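Local coordinates for protein tyrocidine synthase 2 (Brevibacillus parabrevis, PDB 6TA8) that belongs to the large multidomain tyrocidine synthases, represented here by a two-lobed domain of the condensation family, at residues Gly29-Glu34 / His82-Arg87; Gly33-Thr38 / Ile97-Arg102; Val89-Asp94 / Asp138-Pro143; Ile162-Val167 / Ile320-Ser325. One frame throughout, in Å; residues are numbered along the deposited sequence.

Contact 1 of 4, residues Gly29-Glu34 / His82-Arg87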
loop_
_atom_site.group_PDB
_atom_site.type_symbol
_atom_site.label_atom_id
_atom_site.label_comp_id
_atom_site.label_asym_id
_atom_site.label_seq_id
_atom_site.Cartn_x
_atom_site.Cartn_y
_atom_site.Cartn_z
ATOM N N GLY A 29 6.888 8.946 -25.316
ATOM C CA GLY A 29 7.532 10.221 -25.087
ATOM C C GLY A 29 7.521 10.613 -23.622
ATOM O O GLY A 29 7.308 9.792 -22.726
ATOM N N VAL A 30 7.759 11.898 -23.384
ATOM C CA VAL A 30 7.771 12.468 -22.042
ATOM C C VAL A 30 6.437 13.163 -21.814
ATOM O O VAL A 30 6.069 14.082 -22.557
ATOM C CB VAL A 30 8.948 13.438 -21.855
ATOM C CG1 VAL A 30 8.715 14.337 -20.652
ATOM C CG2 VAL A 30 10.246 12.660 -21.703
ATOM N N VAL A 31 5.709 12.725 -20.791
ATOM C CA VAL A 31 4.373 13.235 -20.506
ATOM C C VAL A 31 4.488 14.462 -19.614
ATOM O O VAL A 31 5.240 14.463 -18.632
ATOM C CB VAL A 31 3.504 12.151 -19.847
ATOM C CG1 VAL A 31 2.034 12.528 -19.932
ATOM C CG2 VAL A 31 3.751 10.801 -20.503
ATOM N N GLU A 32 3.743 15.512 -19.958
ATOM C CA GLU A 32 3.735 16.749 -19.191
ATOM C C GLU A 32 2.307 17.265 -19.082
ATOM O O GLU A 32 1.414 16.841 -19.820
ATOM C CB GLU A 32 4.632 17.824 -19.827
ATOM C CG GLU A 32 6.047 17.364 -20.147
ATOM C CD GLU A 32 6.850 18.416 -20.888
ATOM O OE1 GLU A 32 6.963 19.549 -20.377
ATOM O OE2 GLU A 32 7.367 18.107 -21.983
ATOM N N GLY A 33 2.100 18.184 -18.147
ATOM C CA GLY A 33 0.834 18.877 -18.000
ATOM C C GLY A 33 0.101 18.471 -16.731
ATOM O O GLY A 33 0.557 17.642 -15.943
ATOM N N GLU A 34 -1.066 19.086 -16.557
ATOM C CA GLU A 34 -1.887 18.836 -15.380
ATOM C C GLU A 34 -2.564 17.473 -15.472
ATOM O O GLU A 34 -2.974 17.034 -16.551
ATOM C CB GLU A 34 -2.941 19.934 -15.228
ATOM C CG GLU A 34 -4.137 19.546 -14.368
ATOM C CD GLU A 34 -4.762 20.725 -13.652
ATOM O OE1 GLU A 34 -4.454 21.878 -14.020
ATOM O OE2 GLU A 34 -5.559 20.496 -12.719
ATOM N N HIS A 82 11.928 7.763 -17.263
ATOM C CA HIS A 82 11.066 6.739 -17.846
ATOM C C HIS A 82 9.676 6.770 -17.222
ATOM O O HIS A 82 8.667 6.859 -17.930
ATOM C CB HIS A 82 11.704 5.361 -17.677
ATOM C CG HIS A 82 11.098 4.303 -18.545
ATOM N ND1 HIS A 82 9.967 3.603 -18.183
ATOM C CD2 HIS A 82 11.465 3.825 -19.757
ATOM C CE1 HIS A 82 9.664 2.739 -19.136
ATOM N NE2 HIS A 82 10.556 2.855 -20.103
ATOM N N HIS A 83 9.603 6.696 -15.895
ATOM C CA HIS A 83 8.330 6.710 -15.179
ATOM C C HIS A 83 7.972 8.160 -14.877
ATOM O O HIS A 83 8.481 8.756 -13.925
ATOM C CB HIS A 83 8.423 5.865 -13.913
ATOM C CG HIS A 83 8.834 4.448 -14.169
ATOM N ND1 HIS A 83 7.984 3.516 -14.723
ATOM C CD2 HIS A 83 10.008 3.806 -13.955
ATOM C CE1 HIS A 83 8.613 2.361 -14.837
ATOM N NE2 HIS A 83 9.843 2.509 -14.378
ATOM N N ASP A 84 7.079 8.728 -15.694
ATOM C CA ASP A 84 6.789 10.156 -15.626
ATOM C C ASP A 84 6.086 10.563 -14.337
ATOM O O ASP A 84 6.167 11.734 -13.952
ATOM C CB ASP A 84 5.939 10.573 -16.828
ATOM C CG ASP A 84 6.624 10.293 -18.150
ATOM O OD1 ASP A 84 7.471 11.110 -18.570
ATOM O OD2 ASP A 84 6.318 9.253 -18.769
ATOM N N ALA A 85 5.403 9.634 -13.664
ATOM C CA ALA A 85 4.690 9.985 -12.441
ATOM C C ALA A 85 5.627 10.417 -11.319
ATOM O O ALA A 85 5.192 11.130 -10.409
ATOM C CB ALA A 85 3.831 8.812 -11.971
ATOM N N LEU A 86 6.895 10.006 -11.361
ATOM C CA LEU A 86 7.850 10.381 -10.325
ATOM C C LEU A 86 8.315 11.826 -10.443
ATOM O O LEU A 86 9.025 12.304 -9.551
ATOM C CB LEU A 86 9.060 9.442 -10.362
ATOM C CG LEU A 86 8.761 7.960 -10.124
ATOM C CD1 LEU A 86 10.026 7.120 -10.226
ATOM C CD2 LEU A 86 8.084 7.753 -8.775
ATOM N N ARG A 87 7.938 12.531 -11.511
ATOM C CA ARG A 87 8.257 13.944 -11.685
ATOM C C ARG A 87 7.093 14.848 -11.296
ATOM O O ARG A 87 6.985 15.972 -11.797
ATOM C CB ARG A 87 8.674 14.221 -13.128
ATOM C CG ARG A 87 9.840 13.385 -13.616
ATOM C CD ARG A 87 10.360 13.894 -14.948
ATOM N NE ARG A 87 9.280 14.061 -15.915
ATOM C CZ ARG A 87 8.880 13.114 -16.757
ATOM N NH1 ARG A 87 9.474 11.929 -16.758
ATOM N NH2 ARG A 87 7.885 13.351 -17.600
#

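Contact 2 of 4, residues Gly33-Thr38 / Ile97-Arg102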
loop_
_atom_site.group_PDB
_atom_site.type_symbol
_atom_site.label_atom_id
_atom_site.label_comp_id
_atom_site.label_asym_id
_atom_site.label_seq_id
_atom_site.Cartn_x
_atom_site.Cartn_y
_atom_site.Cartn_z
ATOM N N GLY A 33 2.100 18.184 -18.147
ATOM C CA GLY A 33 0.834 18.877 -18.000
ATOM C C GLY A 33 0.101 18.471 -16.731
ATOM O O GLY A 33 0.557 17.642 -15.943
ATOM N N GLU A 34 -1.066 19.086 -16.557
ATOM C CA GLU A 34 -1.887 18.836 -15.380
ATOM C C GLU A 34 -2.564 17.473 -15.472
ATOM O O GLU A 34 -2.974 17.034 -16.551
ATOM C CB GLU A 34 -2.941 19.934 -15.228
ATOM C CG GLU A 34 -4.137 19.546 -14.368
ATOM C CD GLU A 34 -4.762 20.725 -13.652
ATOM O OE1 GLU A 34 -4.454 21.878 -14.020
ATOM O OE2 GLU A 34 -5.559 20.496 -12.719
ATOM N N ILE A 35 -2.668 16.797 -14.328
ATOM C CA ILE A 35 -3.396 15.541 -14.203
ATOM C C ILE A 35 -4.497 15.728 -13.168
ATOM O O ILE A 35 -4.362 16.516 -12.226
ATOM C CB ILE A 35 -2.463 14.374 -13.811
ATOM C CG1 ILE A 35 -1.181 14.414 -14.643
ATOM C CG2 ILE A 35 -3.167 13.037 -13.978
ATOM C CD1 ILE A 35 -0.222 13.286 -14.338
ATOM N N ALA A 36 -5.598 15.006 -13.354
ATOM C CA ALA A 36 -6.693 15.038 -12.396
ATOM C C ALA A 36 -6.380 14.149 -11.199
ATOM O O ALA A 36 -5.658 13.153 -11.307
ATOM C CB ALA A 36 -7.998 14.594 -13.054
ATOM N N LEU A 37 -6.934 14.519 -10.048
ATOM C CA LEU A 37 -6.693 13.783 -8.813
ATOM C C LEU A 37 -7.516 12.500 -8.806
ATOM O O LEU A 37 -8.741 12.539 -8.966
ATOM C CB LEU A 37 -7.035 14.648 -7.601
ATOM C CG LEU A 37 -6.102 15.820 -7.282
ATOM C CD1 LEU A 37 -6.681 16.672 -6.164
ATOM C CD2 LEU A 37 -4.714 15.321 -6.913
ATOM N N THR A 38 -6.844 11.366 -8.622
ATOM C CA THR A 38 -7.528 10.092 -8.504
ATOM C C THR A 38 -8.236 10.006 -7.150
ATOM O O THR A 38 -7.943 10.787 -6.241
ATOM C CB THR A 38 -6.535 8.942 -8.672
ATOM O OG1 THR A 38 -5.532 9.016 -7.654
ATOM C CG2 THR A 38 -5.872 9.012 -10.038
ATOM N N ILE A 97 -6.155 22.000 -4.967
ATOM C CA ILE A 97 -4.887 21.319 -5.203
ATOM C C ILE A 97 -4.785 20.969 -6.679
ATOM O O ILE A 97 -5.746 20.475 -7.283
ATOM C CB ILE A 97 -4.757 20.062 -4.322
ATOM C CG1 ILE A 97 -4.800 20.442 -2.839
ATOM C CG2 ILE A 97 -3.472 19.312 -4.640
ATOM C CD1 ILE A 97 -6.166 20.291 -2.197
ATOM N N LYS A 98 -3.619 21.230 -7.264
ATOM C CA LYS A 98 -3.366 20.985 -8.678
ATOM C C LYS A 98 -2.060 20.217 -8.811
ATOM O O LYS A 98 -1.002 20.723 -8.424
ATOM C CB LYS A 98 -3.305 22.304 -9.456
ATOM C CG LYS A 98 -2.758 22.192 -10.869
ATOM C CD LYS A 98 -2.653 23.568 -11.516
ATOM C CE LYS A 98 -2.038 23.495 -12.904
ATOM N NZ LYS A 98 -1.971 24.831 -13.560
ATOM N N GLN A 99 -2.134 18.998 -9.340
ATOM C CA GLN A 99 -0.949 18.185 -9.580
ATOM C C GLN A 99 -0.545 18.298 -11.044
ATOM O O GLN A 99 -1.383 18.153 -11.941
ATOM C CB GLN A 99 -1.181 16.721 -9.193
ATOM C CG GLN A 99 -2.316 16.017 -9.917
ATOM C CD GLN A 99 -2.180 14.501 -9.898
ATOM O OE1 GLN A 99 -1.212 13.956 -9.366
ATOM N NE2 GLN A 99 -3.152 13.814 -10.485
ATOM N N ILE A 100 0.734 18.577 -11.280
ATOM C CA ILE A 100 1.279 18.735 -12.622
ATOM C C ILE A 100 2.413 17.738 -12.802
ATOM O O ILE A 100 3.323 17.668 -11.967
ATOM C CB ILE A 100 1.783 20.167 -12.878
ATOM C CG1 ILE A 100 0.809 21.199 -12.310
ATOM C CG2 ILE A 100 1.994 20.396 -14.366
ATOM C CD1 ILE A 100 1.339 22.613 -12.368
ATOM N N ASN A 101 2.360 16.974 -13.889
ATOM C CA ASN A 101 3.468 16.108 -14.270
ATOM C C ASN A 101 4.502 16.958 -14.999
ATOM O O ASN A 101 4.293 17.351 -16.151
ATOM C CB ASN A 101 2.977 14.959 -15.146
ATOM C CG ASN A 101 3.845 13.722 -15.022
ATOM O OD1 ASN A 101 3.348 12.596 -15.056
ATOM N ND2 ASN A 101 5.150 13.926 -14.877
ATOM N N ARG A 102 5.608 17.257 -14.328
ATOM C CA ARG A 102 6.636 18.087 -14.932
ATOM C C ARG A 102 7.425 17.294 -15.971
ATOM O O ARG A 102 7.418 16.059 -15.994
ATOM C CB ARG A 102 7.578 18.639 -13.861
ATOM C CG ARG A 102 6.926 19.643 -12.921
ATOM C CD ARG A 102 7.750 20.917 -12.812
ATOM N NE ARG A 102 7.290 21.779 -11.727
ATOM C CZ ARG A 102 6.338 22.699 -11.852
ATOM N NH1 ARG A 102 5.737 22.881 -13.020
ATOM N NH2 ARG A 102 5.987 23.439 -10.809
#

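Contact 3 of 4, residues Val89-Asp94 / Asp138-Pro143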
loop_
_atom_site.group_PDB
_atom_site.type_symbol
_atom_site.label_atom_id
_atom_site.label_comp_id
_atom_site.label_asym_id
_atom_site.label_seq_id
_atom_site.Cartn_x
_atom_site.Cartn_y
_atom_site.Cartn_z
ATOM N N VAL A 89 4.508 17.226 -9.033
ATOM C CA VAL A 89 4.477 18.236 -7.985
ATOM C C VAL A 89 3.025 18.631 -7.753
ATOM O O VAL A 89 2.166 18.465 -8.621
ATOM C CB VAL A 89 5.325 19.482 -8.329
ATOM C CG1 VAL A 89 6.809 19.145 -8.290
ATOM C CG2 VAL A 89 4.929 20.036 -9.691
ATOM N N TYR A 90 2.755 19.160 -6.561
ATOM C CA TYR A 90 1.397 19.482 -6.137
ATOM C C TYR A 90 1.350 20.928 -5.668
ATOM O O TYR A 90 2.079 21.305 -4.747
ATOM C CB TYR A 90 0.933 18.540 -5.020
ATOM C CG TYR A 90 0.806 17.096 -5.454
ATOM C CD1 TYR A 90 1.927 16.281 -5.564
ATOM C CD2 TYR A 90 -0.432 16.550 -5.758
ATOM C CE1 TYR A 90 1.815 14.964 -5.964
ATOM C CE2 TYR A 90 -0.554 15.232 -6.157
ATOM C CZ TYR A 90 0.571 14.445 -6.262
ATOM O OH TYR A 90 0.454 13.133 -6.659
ATOM N N LYS A 91 0.488 21.728 -6.286
ATOM C CA LYS A 91 0.364 23.138 -5.954
ATOM C C LYS A 91 -0.994 23.424 -5.329
ATOM O O LYS A 91 -2.007 22.825 -5.699
ATOM C CB LYS A 91 0.567 24.010 -7.195
ATOM C CG LYS A 91 1.997 24.004 -7.703
ATOM C CD LYS A 91 2.128 24.698 -9.045
ATOM C CE LYS A 91 3.465 25.416 -9.151
ATOM N NZ LYS A 91 4.554 24.661 -8.470
ATOM N N GLN A 92 -1.006 24.353 -4.373
ATOM C CA GLN A 92 -2.233 24.705 -3.664
ATOM C C GLN A 92 -2.722 26.092 -4.068
ATOM O O GLN A 92 -2.749 27.014 -3.246
ATOM C CB GLN A 92 -2.007 24.635 -2.151
ATOM C CG GLN A 92 -3.275 24.497 -1.324
ATOM C CD GLN A 92 -3.030 23.769 -0.018
ATOM O OE1 GLN A 92 -3.481 22.638 0.169
ATOM N NE2 GLN A 92 -2.300 24.408 0.889
ATOM N N GLU A 93 -3.121 26.253 -5.328
ATOM C CA GLU A 93 -3.561 27.546 -5.838
ATOM C C GLU A 93 -5.048 27.743 -5.561
ATOM O O GLU A 93 -5.858 26.848 -5.824
ATOM C CB GLU A 93 -3.284 27.654 -7.338
ATOM C CG GLU A 93 -1.894 27.192 -7.749
ATOM C CD GLU A 93 -1.142 28.237 -8.550
ATOM O OE1 GLU A 93 -1.048 29.392 -8.083
ATOM O OE2 GLU A 93 -0.637 27.903 -9.643
ATOM N N ASP A 94 -5.398 28.918 -5.030
ATOM C CA ASP A 94 -6.787 29.285 -4.741
ATOM C C ASP A 94 -7.451 28.302 -3.779
ATOM O O ASP A 94 -8.674 28.132 -3.794
ATOM C CB ASP A 94 -7.610 29.407 -6.028
ATOM C CG ASP A 94 -7.187 30.586 -6.881
ATOM O OD1 ASP A 94 -6.260 31.313 -6.470
ATOM O OD2 ASP A 94 -7.782 30.783 -7.962
ATOM N N ASP A 138 9.714 18.034 -0.504
ATOM C CA ASP A 138 9.003 19.231 -0.933
ATOM C C ASP A 138 7.904 18.830 -1.911
ATOM O O ASP A 138 8.191 18.329 -3.002
ATOM C CB ASP A 138 9.966 20.228 -1.576
ATOM C CG ASP A 138 9.295 21.536 -1.942
ATOM O OD1 ASP A 138 8.180 21.799 -1.442
ATOM O OD2 ASP A 138 9.884 22.304 -2.730
ATOM N N LEU A 139 6.649 19.053 -1.521
ATOM C CA LEU A 139 5.531 18.626 -2.354
ATOM C C LEU A 139 5.213 19.625 -3.460
ATOM O O LEU A 139 4.746 19.222 -4.532
ATOM C CB LEU A 139 4.290 18.395 -1.490
ATOM C CG LEU A 139 3.943 16.939 -1.180
ATOM C CD1 LEU A 139 2.698 16.854 -0.308
ATOM C CD2 LEU A 139 3.755 16.151 -2.466
ATOM N N GLU A 140 5.456 20.917 -3.231
ATOM C CA GLU A 140 5.078 21.920 -4.222
ATOM C C GLU A 140 6.110 22.059 -5.333
ATOM O O GLU A 140 5.741 22.293 -6.489
ATOM C CB GLU A 140 4.848 23.273 -3.547
ATOM C CG GLU A 140 4.339 24.350 -4.498
ATOM C CD GLU A 140 3.620 25.477 -3.784
ATOM O OE1 GLU A 140 2.821 26.181 -4.437
ATOM O OE2 GLU A 140 3.854 25.664 -2.572
ATOM N N HIS A 141 7.397 21.918 -5.015
ATOM C CA HIS A 141 8.451 22.089 -6.002
ATOM C C HIS A 141 9.202 20.804 -6.320
ATOM O O HIS A 141 9.965 20.781 -7.293
ATOM C CB HIS A 141 9.451 23.156 -5.527
ATOM C CG HIS A 141 8.804 24.372 -4.937
ATOM N ND1 HIS A 141 8.860 24.666 -3.593
ATOM C CD2 HIS A 141 8.087 25.367 -5.511
ATOM C CE1 HIS A 141 8.207 25.792 -3.363
ATOM N NE2 HIS A 141 7.728 26.237 -4.511
ATOM N N GLY A 142 9.009 19.744 -5.542
ATOM C CA GLY A 142 9.697 18.497 -5.775
ATOM C C GLY A 142 11.168 18.584 -5.424
ATOM O O GLY A 142 11.651 19.603 -4.921
ATOM N N PRO A 143 11.918 17.501 -5.684
ATOM C CA PRO A 143 11.397 16.245 -6.229
ATOM C C PRO A 143 10.839 15.319 -5.150
ATOM O O PRO A 143 11.189 15.459 -3.978
ATOM C CB PRO A 143 12.626 15.627 -6.894
ATOM C CG PRO A 143 13.762 16.105 -6.056
ATOM C CD PRO A 143 13.388 17.488 -5.578
#

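Contact 4 of 4, residues Ile162-Val167 / Ile320-Ser325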
loop_
_atom_site.group_PDB
_atom_site.type_symbol
_atom_site.label_atom_id
_atom_site.label_comp_id
_atom_site.label_asym_id
_atom_site.label_seq_id
_atom_site.Cartn_x
_atom_site.Cartn_y
_atom_site.Cartn_z
ATOM N N ILE A 162 10.100 7.681 -1.296
ATOM C CA ILE A 162 9.236 8.357 -2.256
ATOM C C ILE A 162 7.907 8.661 -1.582
ATOM O O ILE A 162 7.355 7.814 -0.871
ATOM C CB ILE A 162 9.012 7.508 -3.526
ATOM C CG1 ILE A 162 10.347 7.026 -4.097
ATOM C CG2 ILE A 162 8.249 8.301 -4.571
ATOM C CD1 ILE A 162 10.199 6.142 -5.309
ATOM N N HIS A 163 7.396 9.870 -1.807
ATOM C CA HIS A 163 6.093 10.243 -1.272
ATOM C C HIS A 163 5.017 9.304 -1.803
ATOM O O HIS A 163 5.021 8.927 -2.977
ATOM C CB HIS A 163 5.764 11.690 -1.641
ATOM C CG HIS A 163 4.704 12.305 -0.783
ATOM N ND1 HIS A 163 3.358 12.164 -1.045
ATOM C CD2 HIS A 163 4.793 13.067 0.334
ATOM C CE1 HIS A 163 2.664 12.811 -0.126
ATOM N NE2 HIS A 163 3.509 13.369 0.722
ATOM N N HIS A 164 4.085 8.930 -0.924
ATOM C CA HIS A 164 3.074 7.932 -1.251
ATOM C C HIS A 164 2.116 8.380 -2.349
ATOM O O HIS A 164 1.334 7.556 -2.834
ATOM C CB HIS A 164 2.280 7.571 0.006
ATOM C CG HIS A 164 1.666 6.206 -0.036
ATOM N ND1 HIS A 164 1.528 5.485 -1.203
ATOM C CD2 HIS A 164 1.152 5.430 0.947
ATOM C CE1 HIS A 164 0.959 4.324 -0.937
ATOM N NE2 HIS A 164 0.720 4.265 0.361
ATOM N N LEU A 165 2.159 9.649 -2.755
ATOM C CA LEU A 165 1.210 10.155 -3.737
ATOM C C LEU A 165 1.490 9.669 -5.154
ATOM O O LEU A 165 0.664 9.913 -6.040
ATOM C CB LEU A 165 1.204 11.685 -3.716
ATOM C CG LEU A 165 0.209 12.358 -2.770
ATOM C CD1 LEU A 165 0.431 13.862 -2.753
ATOM C CD2 LEU A 165 -1.221 12.027 -3.173
ATOM N N VAL A 166 2.615 8.994 -5.394
ATOM C CA VAL A 166 3.003 8.625 -6.752
ATOM C C VAL A 166 3.503 7.186 -6.815
ATOM O O VAL A 166 4.037 6.755 -7.844
ATOM C CB VAL A 166 4.075 9.588 -7.298
ATOM C CG1 VAL A 166 3.476 10.957 -7.586
ATOM C CG2 VAL A 166 5.235 9.701 -6.320
ATOM N N VAL A 167 3.342 6.430 -5.727
ATOM C CA VAL A 167 3.822 5.053 -5.661
ATOM C C VAL A 167 2.859 4.221 -4.830
ATOM O O VAL A 167 2.143 4.733 -3.966
ATOM C CB VAL A 167 5.247 4.948 -5.059
ATOM C CG1 VAL A 167 6.303 5.345 -6.080
ATOM C CG2 VAL A 167 5.354 5.792 -3.801
ATOM N N ILE A 320 3.870 3.279 -12.949
ATOM C CA ILE A 320 4.133 3.583 -11.549
ATOM C C ILE A 320 3.188 4.693 -11.111
ATOM O O ILE A 320 3.031 5.700 -11.813
ATOM C CB ILE A 320 5.603 3.982 -11.335
ATOM C CG1 ILE A 320 6.501 2.748 -11.450
ATOM C CG2 ILE A 320 5.796 4.667 -9.988
ATOM C CD1 ILE A 320 7.952 3.018 -11.150
ATOM N N GLY A 321 2.547 4.504 -9.965
ATOM C CA GLY A 321 1.598 5.480 -9.467
ATOM C C GLY A 321 0.926 4.953 -8.221
ATOM O O GLY A 321 1.211 3.846 -7.754
ATOM N N TRP A 322 0.026 5.770 -7.680
ATOM C CA TRP A 322 -0.773 5.397 -6.512
ATOM C C TRP A 322 -2.141 4.950 -7.017
ATOM O O TRP A 322 -3.060 5.753 -7.178
ATOM C CB TRP A 322 -0.879 6.552 -5.522
ATOM C CG TRP A 322 -1.319 6.120 -4.153
ATOM C CD1 TRP A 322 -1.439 4.838 -3.699
ATOM C CD2 TRP A 322 -1.701 6.968 -3.062
ATOM N NE1 TRP A 322 -1.870 4.836 -2.395
ATOM C CE2 TRP A 322 -2.037 6.131 -1.980
ATOM C CE3 TRP A 322 -1.788 8.354 -2.895
ATOM C CZ2 TRP A 322 -2.454 6.634 -0.749
ATOM C CZ3 TRP A 322 -2.202 8.850 -1.671
ATOM C CH2 TRP A 322 -2.530 7.992 -0.615
ATOM N N PHE A 323 -2.270 3.648 -7.268
ATOM C CA PHE A 323 -3.487 3.063 -7.813
ATOM C C PHE A 323 -4.368 2.428 -6.743
ATOM O O PHE A 323 -5.346 1.758 -7.084
ATOM C CB PHE A 323 -3.138 2.016 -8.875
ATOM C CG PHE A 323 -2.613 2.597 -10.158
ATOM C CD1 PHE A 323 -1.341 3.143 -10.221
ATOM C CD2 PHE A 323 -3.389 2.584 -11.304
ATOM C CE1 PHE A 323 -0.857 3.674 -11.403
ATOM C CE2 PHE A 323 -2.911 3.110 -12.488
ATOM C CZ PHE A 323 -1.644 3.656 -12.538
ATOM N N THR A 324 -4.045 2.629 -5.466
ATOM C CA THR A 324 -4.736 1.933 -4.386
ATOM C C THR A 324 -6.233 2.220 -4.410
ATOM O O THR A 324 -6.657 3.376 -4.495
ATOM C CB THR A 324 -4.140 2.341 -3.038
ATOM O OG1 THR A 324 -2.827 1.786 -2.907
ATOM C CG2 THR A 324 -5.010 1.846 -1.889
ATOM N N SER A 325 -7.029 1.158 -4.342
ATOM C CA SER A 325 -8.480 1.255 -4.280
ATOM C C SER A 325 -8.954 0.746 -2.927
ATOM O O SER A 325 -8.595 -0.364 -2.517
ATOM C CB SER A 325 -9.135 0.453 -5.406
ATOM O OG SER A 325 -9.098 -0.937 -5.129
HETATM O O HOH W 1 -2.000 2.237 0.157
#

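Contact 1 of 4, residues Gly29-Glu34 / His82-Arg87
Asp84 OD1 is gripped from two directions, by the backbone N of Val31 and by the guanidinium of Arg87. The Val31 N-H reaches it in a weak bond of 3.3 Å (N-H...O 157°). Arg87 NH1 gives the shortest bond of sound length, 2.8 Å to Asp84 OD1, from within its own guanidinium plane but from above that of the carboxylate. Arg87 NH2 closes the salt bridge on the same oxygen, although its modelled distance is too short to be taken literally. NH2 also lies 3.0 Å from Val31 O, which sits at the edge of the guanidinium, close to its plane. Obliquely to that group comes Val30 CG1, 3.3 Å from Arg87 NH2, while Val31 CG2 packs 3.5 Å from Asp84 OD2. The arginine chain bends at CG-CD (chi3 -51°), and this folds the head back over the turn, with Asp84 O 4.1 Å above the centre of one guanidinium face. Arg102 O accepts from NE and Val80 O from NH1, which fixes the rotation of the head. Lys197 binds both Asp84 OD2 and Gly29 O, so the carboxylate probably stays ionised between two cations. Residues 84-86 form a 3-10 turn that leaves helix 69-82 and leads into strand 88-91, and the N-terminal chain lies across it just ahead of strand 33-35. His82-Arg87, reading HHDALR, probably corresponds to the RHExLR core motif of the condensation family; here its acidic residue and last arginine pair with each other.

Contact 2 of 4, residues Gly33-Thr38 / Ile97-Arg102
The carboxamide of Gln99 lies between Ile35 and Leu37: Ile35 CB approaches one side, 3.4 Å from NE2, and Leu37 CD2 the other, 4.0 Å from CD. Together with Tyr90, which also touches this side chain, they hold the amide where strand 98-101, the middle member of a three-stranded antiparallel sheet, meets the edge strand 33-35. With chi1 at 59°, CG sits between the backbone N and the carbonyl carbon, and the rest of the chain runs out extended to Ala36. There NE2 makes a bent, weak hydrogen bond to Ala36 O (N-H...O 117°). Asn101 projects from the same face of the sheet as Ile35 and Gln99; Ile35 CD1 packs 3.7 Å from Asn101 CB, and ND2 bonds to Asp84 O. On the other side Glu34 and Lys98 cross at about a right angle. Both chains are extended, and Glu34 OE1 rests against the methylenes of Lys98, with a long ion pair of 3.9 Å to NZ. Glu34 and Ile100 form the non-hydrogen-bonded pair, only 4.2 Å apart at CA. Beyond Leu37, which also meets Phe45, Thr38 occupies the N-cap of helix 39-46. Ile35 N donates almost straight to Gln99 O (3.0 Å), while Gly33 pairs with Asn101 through both backbone bonds, Asn101 N to Gly33 O being the shorter at 2.8 Å.

Contact 3 of 4, residues Val89-Asp94 / Asp138-Pro143
Backbone pairing between Tyr90 and the Leu139-Glu140 turn carries the polar part: Tyr90 N donates to Leu139 O at 2.8 Å (N-H...O 163°). Next to it, Glu140 CA makes a CA-H...O contact of 3.1 Å with Tyr90 O, and the two chains run close without a second N-H bond. Van der Waals packing adds to this. Its apolar pair is Leu139 CD2 on the Tyr90 ring, met obliquely, 3.6 Å from CD1. Val89 points at the loop and presses CG1 against peptide atoms, 3.5 Å from His141 C, beside the N of Gly142, which has a positive phi. Charged groups form an outer layer: Lys91 and Glu140 cross at about a right angle, CG to CG, and the bends late in the lysine chain put NZ 3.3 Å from Glu140 O. Within the loop, His141 ND1 donates to the syn lone pair of Asp138 OD2 (2.7 Å), which ties the turn just before the cis peptide at Pro143. Strand 88-91 is an outer strand of its three-stranded sheet; it pairs with strand 98-101 on one side and here meets the loop that joins helix 122-134 to strand 145-152.

Contact 4 of 4, residues Ile162-Val167 / Ile320-Ser325
Trp322 packs tightly against the backbone of His164, whose carbonyl O lies over one face of the indole, 3.1 Å from CD2. The His164 ring makes an offset stack on the five-membered ring, centroids 4.1 Å apart and planes at 27°, with CE1 of His164 nearest NE1 of Trp322. At the indole's edge, in its plane, Leu165 CD2 touches CZ3 at 3.6 Å. With CG anti to the backbone N (chi1 -163°), Trp322 is directed into this slot, which Ile40 and Phe44 of helix 39-46 help to line. His164 ND1 donates to Val167 O at 2.9 Å, within the ring plane, and this fixes the imidazole's turn. His163-Val167, followed by Asp168, belong to the HHxxxDG signature of condensation domains; the stretch reads HHLVV and comes off strand 155-163, while residues 320-325 lead into strand 325-332 of the six-stranded sheet, so the contact joins the two lobes. Beside it Val166 O receives a CA-H...O contact from Gly321 CA (3.2 Å), and Val167 CG1 lies alongside Ile320 CG2, the two side chains pointing the same way. The Thr324 end is looser. There a water stands in the indole plane, 3.2 Å from Thr324 OG1 and only weakly bound to His164 NE2. His163 turns elsewhere: its NE2 bonds to Arg52 O and its ND1 accepts from Leu165 N.

Contacts 1, 2 and 3 lie together on one flank of the chain, each about 21 to 22 Å from its centre and partly buried, whereas contact 4 is buried about 8 Å from it. Contacts 1 and 2 share Gly33 and Glu34, and are tied by side-chain to backbone bonds. Contact 2 joins the edge strand 33-35 to the middle strand 98-101, and contact 3 packs a loop on the other edge strand, 88-91. The outer three rely on polar and backbone bonding: a carboxylate-guanidinium pair meeting a backbone N-H, strand pairing, and one backbone bond with loop packing. Contact 4 relies on aromatic stacking. Tyr90 and Leu139 of contact 3, and Ala85 and Leu86 of contact 1, reach contact 4.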